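Local coordinates for glycosyltransferase (Rickettsia africae, PDB 7MI0), which probably transfers a sugar from an activated donor to an acceptor, as a GT-B glycosyltransferase whose substrates have not been established, at residues F84-N89 with A113-L118; L92-I97 with Y117-W122; T129-V134 with K153-V158; S289-S294 with Y351-L356; L315-N320 with T333-E338. All coordinates share one frame; numbering follows the deposited sequence.

Interaction 1 (F84-N89 with A113-L118)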
# COMPACT_ATOMS: atom_id res chain seq x y z
N PHE A 84 12.12 31.01 -1.00
CA PHE A 84 13.37 31.03 -1.75
C PHE A 84 13.79 29.62 -2.14
O PHE A 84 14.23 29.38 -3.27
CB PHE A 84 14.47 31.71 -0.93
CG PHE A 84 14.22 33.17 -0.66
CD1 PHE A 84 14.24 34.10 -1.70
CD2 PHE A 84 13.98 33.62 0.63
CE1 PHE A 84 14.02 35.44 -1.45
CE2 PHE A 84 13.75 34.96 0.88
CZ PHE A 84 13.77 35.87 -0.16
N VAL A 85 13.63 28.67 -1.22
CA VAL A 85 13.99 27.28 -1.50
C VAL A 85 13.01 26.68 -2.50
O VAL A 85 13.41 25.91 -3.38
CB VAL A 85 14.06 26.48 -0.20
CG1 VAL A 85 14.28 25.00 -0.48
CG2 VAL A 85 15.17 27.02 0.69
N ILE A 86 11.72 27.01 -2.39
CA ILE A 86 10.74 26.53 -3.35
C ILE A 86 11.09 27.02 -4.75
O ILE A 86 11.12 26.24 -5.72
CB ILE A 86 9.32 26.95 -2.95
CG1 ILE A 86 8.93 26.31 -1.62
CG2 ILE A 86 8.33 26.57 -4.03
CD1 ILE A 86 7.58 26.74 -1.12
N LEU A 87 11.37 28.32 -4.88
CA LEU A 87 11.70 28.89 -6.19
C LEU A 87 13.01 28.33 -6.72
O LEU A 87 13.15 28.13 -7.93
CB LEU A 87 11.77 30.41 -6.10
CG LEU A 87 10.44 31.14 -5.93
CD1 LEU A 87 10.69 32.63 -5.76
CD2 LEU A 87 9.54 30.88 -7.11
N ASN A 88 13.97 28.07 -5.84
CA ASN A 88 15.26 27.58 -6.31
C ASN A 88 15.21 26.10 -6.66
O ASN A 88 15.81 25.68 -7.66
CB ASN A 88 16.34 27.85 -5.26
CG ASN A 88 17.72 27.53 -5.78
OD1 ASN A 88 18.25 28.23 -6.64
ND2 ASN A 88 18.31 26.45 -5.26
N ASN A 89 14.50 25.29 -5.86
CA ASN A 89 14.25 23.91 -6.26
C ASN A 89 13.51 23.87 -7.59
O ASN A 89 13.85 23.08 -8.48
CB ASN A 89 13.46 23.17 -5.18
CG ASN A 89 14.33 22.73 -4.01
OD1 ASN A 89 15.55 22.63 -4.13
ND2 ASN A 89 13.69 22.45 -2.88
N ALA A 113 2.82 19.87 -4.72
CA ALA A 113 4.25 19.85 -5.01
C ALA A 113 4.64 21.20 -5.60
O ALA A 113 4.80 21.37 -6.81
CB ALA A 113 4.59 18.71 -5.96
N TRP A 114 4.83 22.18 -4.70
CA TRP A 114 5.07 23.55 -5.11
C TRP A 114 6.19 23.65 -6.15
O TRP A 114 6.00 24.16 -7.25
CB TRP A 114 5.41 24.42 -3.90
CG TRP A 114 4.38 24.41 -2.80
CD1 TRP A 114 4.56 23.98 -1.52
CD2 TRP A 114 3.03 24.88 -2.88
NE1 TRP A 114 3.41 24.15 -0.79
CE2 TRP A 114 2.45 24.70 -1.60
CE3 TRP A 114 2.25 25.43 -3.89
CZ2 TRP A 114 1.13 25.05 -1.32
CZ3 TRP A 114 0.94 25.78 -3.62
CH2 TRP A 114 0.40 25.59 -2.34
N SER A 115 7.38 23.15 -5.80
CA SER A 115 8.54 23.31 -6.67
C SER A 115 8.34 22.60 -8.01
O SER A 115 8.71 23.13 -9.06
CB SER A 115 9.80 22.81 -5.98
OG SER A 115 10.05 23.51 -4.78
N SER A 116 7.75 21.41 -7.99
CA SER A 116 7.55 20.66 -9.23
C SER A 116 6.51 21.34 -10.12
O SER A 116 6.68 21.40 -11.34
CB SER A 116 7.14 19.23 -8.92
OG SER A 116 8.03 18.64 -8.00
N TYR A 117 5.42 21.83 -9.52
CA TYR A 117 4.39 22.53 -10.28
C TYR A 117 4.95 23.76 -10.98
O TYR A 117 4.61 24.04 -12.14
CB TYR A 117 3.24 22.92 -9.35
CG TYR A 117 2.24 23.85 -9.99
CD1 TYR A 117 1.27 23.36 -10.85
CD2 TYR A 117 2.28 25.22 -9.73
CE1 TYR A 117 0.36 24.21 -11.45
CE2 TYR A 117 1.37 26.07 -10.32
CZ TYR A 117 0.41 25.57 -11.18
OH TYR A 117 -0.50 26.41 -11.77
N LEU A 118 5.81 24.52 -10.30
CA LEU A 118 6.44 25.65 -10.95
C LEU A 118 7.34 25.19 -12.10
O LEU A 118 7.38 25.83 -13.16
CB LEU A 118 7.24 26.47 -9.94
CG LEU A 118 6.45 27.28 -8.91
CD1 LEU A 118 7.38 28.01 -7.96
CD2 LEU A 118 5.53 28.26 -9.60
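Ile86 and Ser115 mark the crossing of two surface helices, 83-100 and 114-122, in the amino-terminal half of the enzyme. The contact is a helix-helix packing with one polar bond in it: the local axes approach to 8.2 Å and cross at -42°, with the chains running in roughly the same direction. The principle that small residues let helices come close is well illustrated by Ser115, whose CA faces that of Ile86. Its OG donates a hydrogen bond to Ile86 O (3.1 Å), arriving in the carbonyl plane on a lone pair, from the flank (C=O...OG angle 108°). The same hydroxyl lies against CB of Asn89. Around this bond the packing is apolar. With CG2 set anti to its backbone N, Ile86 sends that methyl to Trp114 CB (3.6 Å), and its CD1 approaches the indole obliquely. Farther along, Leu87, whose CB points away, still brings CD2 to Leu118 CD1 (3.7 Å). The amide of Asn89 is engaged outside the crossing, ND2 bonding to Asn77 O. Chemically, the serine hydroxyl has its acceptor on the facing backbone, so a polar atom set among apolar methyls is satisfied within the crossing itself.

Interaction 2 (L92-I97 with Y117-W122)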
# COMPACT_ATOMS: atom_id res chain seq x y z
N LEU A 92 16.00 24.26 -10.22
CA LEU A 92 16.81 23.06 -10.40
C LEU A 92 16.05 21.99 -11.18
O LEU A 92 16.57 21.40 -12.13
CB LEU A 92 17.26 22.52 -9.04
CG LEU A 92 18.12 23.42 -8.15
CD1 LEU A 92 18.19 22.86 -6.74
CD2 LEU A 92 19.51 23.58 -8.73
N ILE A 93 14.79 21.74 -10.79
CA ILE A 93 13.98 20.75 -11.49
C ILE A 93 13.80 21.16 -12.95
O ILE A 93 13.95 20.34 -13.86
CB ILE A 93 12.62 20.58 -10.79
CG1 ILE A 93 12.82 20.22 -9.31
CG2 ILE A 93 11.78 19.52 -11.49
CD1 ILE A 93 11.53 20.19 -8.52
N ALA A 94 13.47 22.43 -13.18
CA ALA A 94 13.30 22.91 -14.54
C ALA A 94 14.55 22.68 -15.38
O ALA A 94 14.46 22.31 -16.56
CB ALA A 94 12.93 24.40 -14.53
N GLU A 95 15.73 22.89 -14.80
CA GLU A 95 16.96 22.63 -15.54
C GLU A 95 17.14 21.14 -15.79
O GLU A 95 17.62 20.74 -16.86
CB GLU A 95 18.15 23.23 -14.81
CG GLU A 95 18.20 24.75 -14.88
CD GLU A 95 18.09 25.28 -16.31
OE1 GLU A 95 18.80 24.77 -17.20
OE2 GLU A 95 17.28 26.21 -16.53
N ILE A 96 16.76 20.31 -14.82
CA ILE A 96 16.73 18.86 -15.05
C ILE A 96 15.78 18.53 -16.19
O ILE A 96 16.10 17.73 -17.08
CB ILE A 96 16.34 18.12 -13.76
CG1 ILE A 96 17.52 18.09 -12.78
CG2 ILE A 96 15.86 16.71 -14.07
CD1 ILE A 96 17.11 17.81 -11.34
N ILE A 97 14.59 19.15 -16.19
CA ILE A 97 13.62 18.92 -17.26
C ILE A 97 14.25 19.23 -18.62
O ILE A 97 14.23 18.40 -19.53
CB ILE A 97 12.35 19.75 -17.03
CG1 ILE A 97 11.65 19.31 -15.75
CG2 ILE A 97 11.42 19.65 -18.23
CD1 ILE A 97 10.39 20.08 -15.46
N TYR A 117 5.42 21.83 -9.52
CA TYR A 117 4.39 22.53 -10.28
C TYR A 117 4.95 23.76 -10.98
O TYR A 117 4.61 24.04 -12.14
CB TYR A 117 3.24 22.92 -9.35
CG TYR A 117 2.24 23.85 -9.99
CD1 TYR A 117 1.27 23.36 -10.85
CD2 TYR A 117 2.28 25.22 -9.73
CE1 TYR A 117 0.36 24.21 -11.45
CE2 TYR A 117 1.37 26.07 -10.32
CZ TYR A 117 0.41 25.57 -11.18
OH TYR A 117 -0.50 26.41 -11.77
N LEU A 118 5.81 24.52 -10.30
CA LEU A 118 6.44 25.65 -10.95
C LEU A 118 7.34 25.19 -12.10
O LEU A 118 7.38 25.83 -13.16
CB LEU A 118 7.24 26.47 -9.94
CG LEU A 118 6.45 27.28 -8.91
CD1 LEU A 118 7.38 28.01 -7.96
CD2 LEU A 118 5.53 28.26 -9.60
N ALA A 119 8.05 24.08 -11.91
CA ALA A 119 8.98 23.62 -12.93
C ALA A 119 8.26 23.26 -14.22
O ALA A 119 8.77 23.51 -15.32
CB ALA A 119 9.79 22.43 -12.42
N THR A 120 7.06 22.69 -14.11
CA THR A 120 6.32 22.32 -15.31
C THR A 120 5.59 23.51 -15.91
O THR A 120 5.44 23.57 -17.14
CB THR A 120 5.32 21.20 -14.99
OG1 THR A 120 4.42 21.63 -13.97
CG2 THR A 120 6.06 19.96 -14.52
N LYS A 121 5.14 24.46 -15.08
CA LYS A 121 4.50 25.67 -15.59
C LYS A 121 5.43 26.43 -16.52
O LYS A 121 4.97 27.07 -17.48
CB LYS A 121 4.05 26.56 -14.42
CG LYS A 121 3.46 27.91 -14.82
CD LYS A 121 3.47 28.92 -13.66
CE LYS A 121 3.36 30.37 -14.16
NZ LYS A 121 3.92 31.38 -13.20
N TRP A 122 6.74 26.36 -16.27
CA TRP A 122 7.73 27.11 -17.03
C TRP A 122 8.28 26.35 -18.23
O TRP A 122 8.86 26.98 -19.12
CB TRP A 122 8.90 27.49 -16.12
CG TRP A 122 8.50 28.34 -14.97
CD1 TRP A 122 7.36 29.09 -14.85
CD2 TRP A 122 9.23 28.52 -13.75
NE1 TRP A 122 7.35 29.74 -13.64
CE2 TRP A 122 8.48 29.40 -12.95
CE3 TRP A 122 10.45 28.03 -13.27
CZ2 TRP A 122 8.92 29.81 -11.68
CZ3 TRP A 122 10.88 28.43 -12.02
CH2 TRP A 122 10.11 29.31 -11.24
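The indole of Trp122 lies beside the crossing of Ala94 and Ala119 and is not part of it: Leu118 O lies 3.2 Å above the plane of one face, offset toward the rim, Lys121 NZ is at the edge, in plane, and the side chain also touches Ala90 of helix 83-100. The phenol ring of Tyr117 instead meets Phe127 edge-to-face. The crossing itself is made by small and branched aliphatic groups. CB of Ala119 is the centre of it, touching Ile93 CG2 (3.6 Å) and lying 4.3 Å from CB of Ala94. An extended side chain, chi2 -180°, carries Ile97 CD1 to the same methyl (3.9 Å between Ile97 CD1 and Ala119 CB) and close to the Ala119 carbonyl. Two alanines face to face allow an axis distance of 8.5 Å at a crossing angle of -47°. Thr120 turns back on its own helix, where OG1 donates to Tyr117 O from above the carbonyl plane, on the same face as the backbone donor Lys121 N. Strand 104-107 joins the two helices in the chain; Ile97 and Thr120 both rest on its Val105, while Ile93 reaches Met76 in a neighbouring loop.

Interaction 3 (T129-V134 with K153-V158)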
# COMPACT_ATOMS: atom_id res chain seq x y z
N THR A 129 -0.26 14.22 -10.65
CA THR A 129 -0.30 14.00 -9.21
C THR A 129 -0.99 12.67 -8.92
O THR A 129 -2.06 12.39 -9.47
CB THR A 129 -1.04 15.13 -8.50
OG1 THR A 129 -0.48 16.39 -8.89
CG2 THR A 129 -0.94 14.98 -6.98
N THR A 130 -0.38 11.87 -8.05
CA THR A 130 -1.02 10.69 -7.48
C THR A 130 -1.18 10.91 -5.98
O THR A 130 -0.22 11.28 -5.30
CB THR A 130 -0.20 9.42 -7.74
OG1 THR A 130 -0.02 9.24 -9.15
CG2 THR A 130 -0.92 8.20 -7.17
N PHE A 131 -2.39 10.67 -5.48
CA PHE A 131 -2.70 10.78 -4.06
C PHE A 131 -2.68 9.38 -3.45
O PHE A 131 -3.57 8.57 -3.72
CB PHE A 131 -4.06 11.46 -3.85
CG PHE A 131 -4.13 12.87 -4.40
CD1 PHE A 131 -4.51 13.10 -5.71
CD2 PHE A 131 -3.82 13.96 -3.59
CE1 PHE A 131 -4.57 14.40 -6.21
CE2 PHE A 131 -3.88 15.24 -4.09
CZ PHE A 131 -4.26 15.46 -5.40
N HIS A 132 -1.65 9.09 -2.65
CA HIS A 132 -1.52 7.80 -1.99
C HIS A 132 -2.25 7.74 -0.65
O HIS A 132 -2.09 6.76 0.09
CB HIS A 132 -0.04 7.45 -1.77
CG HIS A 132 0.72 7.20 -3.04
ND1 HIS A 132 1.23 5.97 -3.37
CD2 HIS A 132 1.07 8.03 -4.04
CE1 HIS A 132 1.85 6.04 -4.53
NE2 HIS A 132 1.77 7.29 -4.96
N GLY A 133 -3.01 8.77 -0.32
CA GLY A 133 -3.67 8.77 0.97
C GLY A 133 -4.63 9.93 1.07
O GLY A 133 -4.76 10.74 0.15
N VAL A 134 -5.29 10.01 2.22
CA VAL A 134 -6.27 11.05 2.50
C VAL A 134 -5.59 12.09 3.38
O VAL A 134 -5.39 11.88 4.58
CB VAL A 134 -7.52 10.47 3.18
CG1 VAL A 134 -8.47 11.59 3.55
CG2 VAL A 134 -8.19 9.46 2.26
N LYS A 153 -5.29 19.19 -16.42
CA LYS A 153 -4.42 18.21 -15.81
C LYS A 153 -5.27 17.04 -15.32
O LYS A 153 -6.50 17.11 -15.28
CB LYS A 153 -3.62 18.83 -14.66
CG LYS A 153 -2.92 20.12 -15.05
CD LYS A 153 -1.75 20.45 -14.15
CE LYS A 153 -0.87 21.52 -14.78
NZ LYS A 153 -1.65 22.75 -15.11
N LYS A 154 -4.59 15.96 -14.96
CA LYS A 154 -5.24 14.80 -14.36
C LYS A 154 -4.60 14.49 -13.02
O LYS A 154 -3.48 14.91 -12.73
CB LYS A 154 -5.16 13.57 -15.29
CG LYS A 154 -5.90 13.73 -16.60
CD LYS A 154 -7.13 12.85 -16.64
CE LYS A 154 -7.97 13.13 -17.86
NZ LYS A 154 -8.59 14.48 -17.80
N VAL A 155 -5.34 13.77 -12.18
CA VAL A 155 -4.83 13.29 -10.90
C VAL A 155 -5.16 11.81 -10.79
O VAL A 155 -6.11 11.31 -11.40
CB VAL A 155 -5.41 14.06 -9.71
CG1 VAL A 155 -4.89 15.50 -9.69
CG2 VAL A 155 -6.93 14.04 -9.76
N VAL A 156 -4.36 11.10 -10.00
CA VAL A 156 -4.53 9.66 -9.80
C VAL A 156 -4.83 9.40 -8.33
O VAL A 156 -4.12 9.90 -7.45
CB VAL A 156 -3.28 8.87 -10.25
CG1 VAL A 156 -3.36 7.44 -9.76
CG2 VAL A 156 -3.16 8.89 -11.75
N ALA A 157 -5.89 8.64 -8.08
CA ALA A 157 -6.21 8.14 -6.75
C ALA A 157 -5.91 6.65 -6.69
O ALA A 157 -6.29 5.89 -7.59
CB ALA A 157 -7.68 8.41 -6.40
N VAL A 158 -5.22 6.23 -5.62
CA VAL A 158 -4.84 4.83 -5.46
C VAL A 158 -6.00 3.95 -5.03
O VAL A 158 -5.82 2.74 -4.89
CB VAL A 158 -3.72 4.64 -4.41
CG1 VAL A 158 -2.51 5.50 -4.74
CG2 VAL A 158 -4.26 4.96 -3.02
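Thr129, Phe131 and Val156 show how two parallel strands satisfy each other's backbone. Val156 uses both of its polar atoms: its N donates to Thr129 O (2.7 Å), and its O accepts from Phe131 N (2.7 Å). CA-H...O contacts flank these bonds, Val155 CA on Thr129 O and Thr130 CA on Val156 O. Beyond them Val158 N reaches Phe131 O in a weak, long bond (3.4 Å), as the strands give way to loops. On one flank Val155 and Ala157 bond to the chain at 176-180, including Val178; on the other Thr130 bonds to Thr107. Polar side chains find partners too: Thr130 OG1 bonds to His106 NE2, His132 NE2 to Arg108 NE, and Lys154 NZ to Asp175 O. Thr130 and Val156 lie side by side on one face of the sheet. On the other, with Phe131 CG anti to its carbonyl carbon (chi1 -61°), the ring edge reaches Val155 CB (3.6 Å from CE1), and Thr129 CG2 lies over one ring face. Past the strand end, Val158 CG1 makes a CH-pi contact over the face of the His132 ring, 4.2 Å from its centroid. In this beta-alpha-beta unit, the backbone is thus tied by hydrogen bonds in a buried apolar setting, and the imidazole has a methyl over one face and a polar partner, Arg108, at NE2.

Interaction 4 (S289-S294 with Y351-L356)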
# COMPACT_ATOMS: atom_id res chain seq x y z
N SER A 289 0.17 -19.69 7.08
CA SER A 289 -1.02 -19.19 7.74
C SER A 289 -2.27 -19.66 7.00
O SER A 289 -2.24 -20.01 5.82
CB SER A 289 -1.00 -17.67 7.82
OG SER A 289 0.27 -17.21 8.23
N ASP A 290 -3.38 -19.67 7.73
CA ASP A 290 -4.69 -19.98 7.16
C ASP A 290 -5.63 -18.79 7.13
O ASP A 290 -6.49 -18.73 6.25
CB ASP A 290 -5.34 -21.12 7.96
CG ASP A 290 -4.41 -22.30 8.17
OD1 ASP A 290 -3.87 -22.84 7.18
OD2 ASP A 290 -4.20 -22.69 9.34
N ILE A 291 -5.49 -17.85 8.06
CA ILE A 291 -6.36 -16.67 8.15
C ILE A 291 -5.49 -15.43 8.31
O ILE A 291 -4.61 -15.39 9.17
CB ILE A 291 -7.35 -16.79 9.32
CG1 ILE A 291 -8.25 -18.01 9.14
CG2 ILE A 291 -8.18 -15.52 9.45
CD1 ILE A 291 -8.94 -18.43 10.42
N ILE A 292 -5.75 -14.41 7.48
CA ILE A 292 -5.02 -13.14 7.53
C ILE A 292 -5.95 -12.06 8.07
O ILE A 292 -7.14 -12.04 7.75
CB ILE A 292 -4.49 -12.74 6.14
CG1 ILE A 292 -3.78 -13.91 5.47
CG2 ILE A 292 -3.53 -11.57 6.27
CD1 ILE A 292 -2.56 -14.38 6.22
N ILE A 293 -5.40 -11.16 8.89
CA ILE A 293 -6.21 -10.18 9.62
C ILE A 293 -5.72 -8.78 9.31
O ILE A 293 -4.53 -8.47 9.49
CB ILE A 293 -6.16 -10.42 11.14
CG1 ILE A 293 -6.68 -11.82 11.49
CG2 ILE A 293 -6.98 -9.35 11.86
CD1 ILE A 293 -8.15 -12.03 11.23
N SER A 294 -6.63 -7.92 8.85
CA SER A 294 -6.48 -6.48 8.92
C SER A 294 -7.57 -5.96 9.84
O SER A 294 -8.76 -6.13 9.55
CB SER A 294 -6.58 -5.82 7.55
OG SER A 294 -6.91 -4.44 7.70
N TYR A 351 -15.94 -18.44 12.64
CA TYR A 351 -16.54 -18.98 11.42
C TYR A 351 -15.48 -19.58 10.51
O TYR A 351 -15.68 -20.67 9.95
CB TYR A 351 -17.32 -17.91 10.67
CG TYR A 351 -17.77 -18.35 9.30
CD1 TYR A 351 -18.85 -19.22 9.14
CD2 TYR A 351 -17.12 -17.91 8.15
CE1 TYR A 351 -19.26 -19.63 7.88
CE2 TYR A 351 -17.52 -18.32 6.89
CZ TYR A 351 -18.59 -19.17 6.76
OH TYR A 351 -18.99 -19.57 5.51
N CYS A 352 -14.36 -18.89 10.33
CA CYS A 352 -13.33 -19.39 9.43
C CYS A 352 -12.74 -20.70 9.94
O CYS A 352 -12.46 -21.62 9.15
CB CYS A 352 -12.25 -18.34 9.24
SG CYS A 352 -12.84 -16.94 8.28
N PHE A 353 -12.54 -20.82 11.25
CA PHE A 353 -12.16 -22.10 11.84
C PHE A 353 -13.10 -23.21 11.38
O PHE A 353 -12.66 -24.29 10.99
CB PHE A 353 -12.15 -22.00 13.36
CG PHE A 353 -11.02 -21.18 13.92
CD1 PHE A 353 -9.88 -20.94 13.18
CD2 PHE A 353 -11.11 -20.65 15.21
CE1 PHE A 353 -8.84 -20.18 13.70
CE2 PHE A 353 -10.08 -19.89 15.74
CZ PHE A 353 -8.94 -19.65 14.98
N SER A 354 -14.41 -22.94 11.41
CA SER A 354 -15.38 -23.98 11.12
C SER A 354 -15.43 -24.35 9.64
O SER A 354 -15.96 -25.41 9.31
CB SER A 354 -16.77 -23.57 11.60
OG SER A 354 -17.23 -22.43 10.89
N ILE A 355 -14.91 -23.50 8.75
CA ILE A 355 -14.90 -23.82 7.33
C ILE A 355 -13.51 -24.11 6.79
O ILE A 355 -13.40 -24.53 5.62
CB ILE A 355 -15.57 -22.72 6.48
CG1 ILE A 355 -14.74 -21.44 6.49
CG2 ILE A 355 -16.99 -22.47 6.96
CD1 ILE A 355 -15.17 -20.44 5.43
N LEU A 356 -12.46 -23.91 7.58
CA LEU A 356 -11.12 -24.29 7.13
C LEU A 356 -11.06 -25.78 6.82
O LEU A 356 -11.40 -26.62 7.66
CB LEU A 356 -10.08 -23.93 8.19
CG LEU A 356 -9.48 -22.53 8.11
CD1 LEU A 356 -8.48 -22.31 9.23
CD2 LEU A 356 -8.82 -22.31 6.75
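With CG1 anti to its carbonyl carbon (chi1 -61°) and the chain extended beyond it (chi2 163°), Ile291 projects CD1 from the sheet into helix 342-355, where Cys352, Phe353 and Leu356 receive it. This is strand-helix packing in the carboxy-terminal Rossmann-like domain of a GT-B glycosyltransferase, a parallel sheet flanked by helices, and it illustrates how one branched residue at the start of a strand can meet several residues near a helix end. Every contact of Ile291 with Phe353 and Leu356 runs through CD1. That methyl lies 3.5 Å from Cys352 CB and 3.7 Å from Phe353 CE1; the isoleucine and phenylalanine side chains cross at about a right angle, CD1 meeting the ring obliquely. The phenylalanine itself touches Pro213 and Ile215, the latter on strand 214-218, while Cys352 also touches Leu315 and Ile317 of the strand on the other side of 291-294, so the helix spans three neighbouring strands. Near the last residues, Cys352 O accepts from both Leu356 N and Ile355 N. Leu356 forms the second patch of the contact, against the residue preceding the strand. Asp290 presents its aliphatic carbon to the leucine and not its carboxylate, which is occupied by the backbone N of Ile214 through OD2. No hydrogen bond crosses between 289-294 and 351-356; their contact is apolar throughout, and it finishes with both methyls of Leu356 turned to one carbon, CD1 at 3.6 Å and CD2 at 3.9 Å from Asp290 CB.

Interaction 5 (L315-N320 with T333-E338)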
# COMPACT_ATOMS: atom_id res chain seq x y z
N LEU A 315 -7.88 -17.26 3.61
CA LEU A 315 -9.09 -16.64 4.12
C LEU A 315 -8.73 -15.30 4.75
O LEU A 315 -7.91 -15.25 5.67
CB LEU A 315 -9.79 -17.55 5.12
CG LEU A 315 -10.37 -18.85 4.57
CD1 LEU A 315 -11.15 -19.58 5.65
CD2 LEU A 315 -11.23 -18.60 3.34
N VAL A 316 -9.32 -14.23 4.25
CA VAL A 316 -8.94 -12.86 4.60
C VAL A 316 -10.09 -12.19 5.34
O VAL A 316 -11.24 -12.24 4.89
CB VAL A 316 -8.55 -12.05 3.35
CG1 VAL A 316 -8.59 -10.56 3.66
CG2 VAL A 316 -7.17 -12.46 2.86
N ILE A 317 -9.77 -11.57 6.47
CA ILE A 317 -10.73 -10.84 7.29
C ILE A 317 -10.21 -9.42 7.46
O ILE A 317 -9.13 -9.21 8.02
CB ILE A 317 -10.92 -11.53 8.65
CG1 ILE A 317 -11.43 -12.95 8.48
CG2 ILE A 317 -11.87 -10.73 9.52
CD1 ILE A 317 -11.68 -13.66 9.79
N ALA A 318 -10.98 -8.44 6.98
CA ALA A 318 -10.58 -7.04 7.03
C ALA A 318 -11.70 -6.17 7.59
O ALA A 318 -12.88 -6.45 7.40
CB ALA A 318 -10.18 -6.51 5.65
N THR A 319 -11.30 -5.10 8.28
CA THR A 319 -12.27 -4.14 8.80
C THR A 319 -12.85 -3.32 7.66
O THR A 319 -12.14 -2.89 6.75
CB THR A 319 -11.62 -3.22 9.83
OG1 THR A 319 -10.34 -2.79 9.35
CG2 THR A 319 -11.46 -3.94 11.14
N ASN A 320 -14.16 -3.10 7.73
CA ASN A 320 -14.89 -2.40 6.67
C ASN A 320 -14.68 -0.90 6.85
O ASN A 320 -15.54 -0.17 7.36
CB ASN A 320 -16.36 -2.78 6.69
CG ASN A 320 -17.15 -2.06 5.64
OD1 ASN A 320 -16.59 -1.45 4.73
ND2 ASN A 320 -18.48 -2.12 5.74
N THR A 333 -14.72 -13.55 -1.81
CA THR A 333 -13.26 -13.52 -1.84
C THR A 333 -12.65 -13.17 -0.49
O THR A 333 -11.43 -13.05 -0.40
CB THR A 333 -12.77 -12.55 -2.91
OG1 THR A 333 -13.42 -11.27 -2.74
CG2 THR A 333 -13.08 -13.09 -4.29
N GLY A 334 -13.47 -13.03 0.54
CA GLY A 334 -13.00 -12.63 1.85
C GLY A 334 -14.18 -12.19 2.69
O GLY A 334 -15.34 -12.35 2.30
N PHE A 335 -13.87 -11.61 3.85
CA PHE A 335 -14.90 -11.24 4.80
C PHE A 335 -14.67 -9.84 5.34
O PHE A 335 -13.53 -9.46 5.63
CB PHE A 335 -14.96 -12.25 5.96
CG PHE A 335 -14.97 -13.68 5.51
CD1 PHE A 335 -16.15 -14.29 5.09
CD2 PHE A 335 -13.80 -14.43 5.50
CE1 PHE A 335 -16.16 -15.61 4.68
CE2 PHE A 335 -13.80 -15.74 5.09
CZ PHE A 335 -14.98 -16.34 4.68
N HIS A 336 -15.76 -9.08 5.47
CA HIS A 336 -15.76 -7.78 6.13
C HIS A 336 -16.16 -7.93 7.59
O HIS A 336 -16.95 -8.80 7.94
CB HIS A 336 -16.75 -6.81 5.46
CG HIS A 336 -16.49 -6.55 4.01
ND1 HIS A 336 -17.48 -6.14 3.15
CD2 HIS A 336 -15.35 -6.63 3.28
CE1 HIS A 336 -16.96 -5.99 1.94
NE2 HIS A 336 -15.68 -6.28 1.99
N VAL A 337 -15.60 -7.06 8.43
CA VAL A 337 -16.04 -6.94 9.82
C VAL A 337 -16.14 -5.45 10.16
O VAL A 337 -15.46 -4.62 9.56
CB VAL A 337 -15.11 -7.66 10.82
CG1 VAL A 337 -15.82 -7.90 12.12
CG2 VAL A 337 -14.67 -8.98 10.28
N GLU A 338 -17.01 -5.13 11.11
CA GLU A 338 -17.08 -3.76 11.61
C GLU A 338 -15.80 -3.42 12.38
O GLU A 338 -15.30 -4.24 13.15
CB GLU A 338 -18.28 -3.58 12.54
CG GLU A 338 -19.56 -3.16 11.85
CD GLU A 338 -20.70 -2.95 12.84
OE1 GLU A 338 -20.42 -2.83 14.05
OE2 GLU A 338 -21.87 -2.92 12.40
O HOH W 1 -10.21 -14.44 1.43
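Asn320 N donates to Val337 O across 2.7 Å and closes a ladder of four backbone bonds between two parallel strands. Thr319 CA adds a CA-H...O contact to the same oxygen. Moving back along the pair, Val337 N donates to Ala318 O, Ala318 N to Phe335 O (3.1 Å), and Phe335 N to Val316 O. Where the strands separate, a water continues the ladder: it accepts from Val316 N (3.0 Å) and donates to Thr333 O, a carbonyl that Gln310 NE2 also grips. Side chains pack on the face shared by Ile317, Phe335 and Val337. With its CG2 anti to the backbone N, Ile317 lays that methyl against Val337 CG2, and sends CG1 the other way to Phe335 CD2 (4.1 Å). Leu315 CD2 comes to the edge of the phenyl ring, near its plane. Helix 342-355 covers this face through Ala344 and Lys348, which touch Val337, and Ile364 of helix 359-375 touches the phenylalanine. On the opposite face Ala318 pairs with His336, whose backbone N is held by Asn330 OD1. Within this chain 335-337 is an outermost strand, so the ladder fastens the edge of the parallel sheet characteristic of the Rossmann-like domains of the GT-B fold.

In the fold
The five contacts divide between the two Rossmann-like domains of the GT-B fold. Interactions 1 and 2 are successive turns of one helix crossing, their centres about 8 Å apart and joined by Ile93 against Ser115 and Ser116; helix 114-122 then leads into the first strand of interaction 3, centred about 20 Å from interaction 2. In the other domain interactions 4 and 5, with centres about 10 Å apart, share neighbouring strands and meet again where Cys352 SG packs on Phe335. Between the domains, interactions 3 and 5 approach most closely, about 13 Å between nearest atoms; in GT-B enzymes substrates generally bind in the interdomain cleft, though no ligand marks it here.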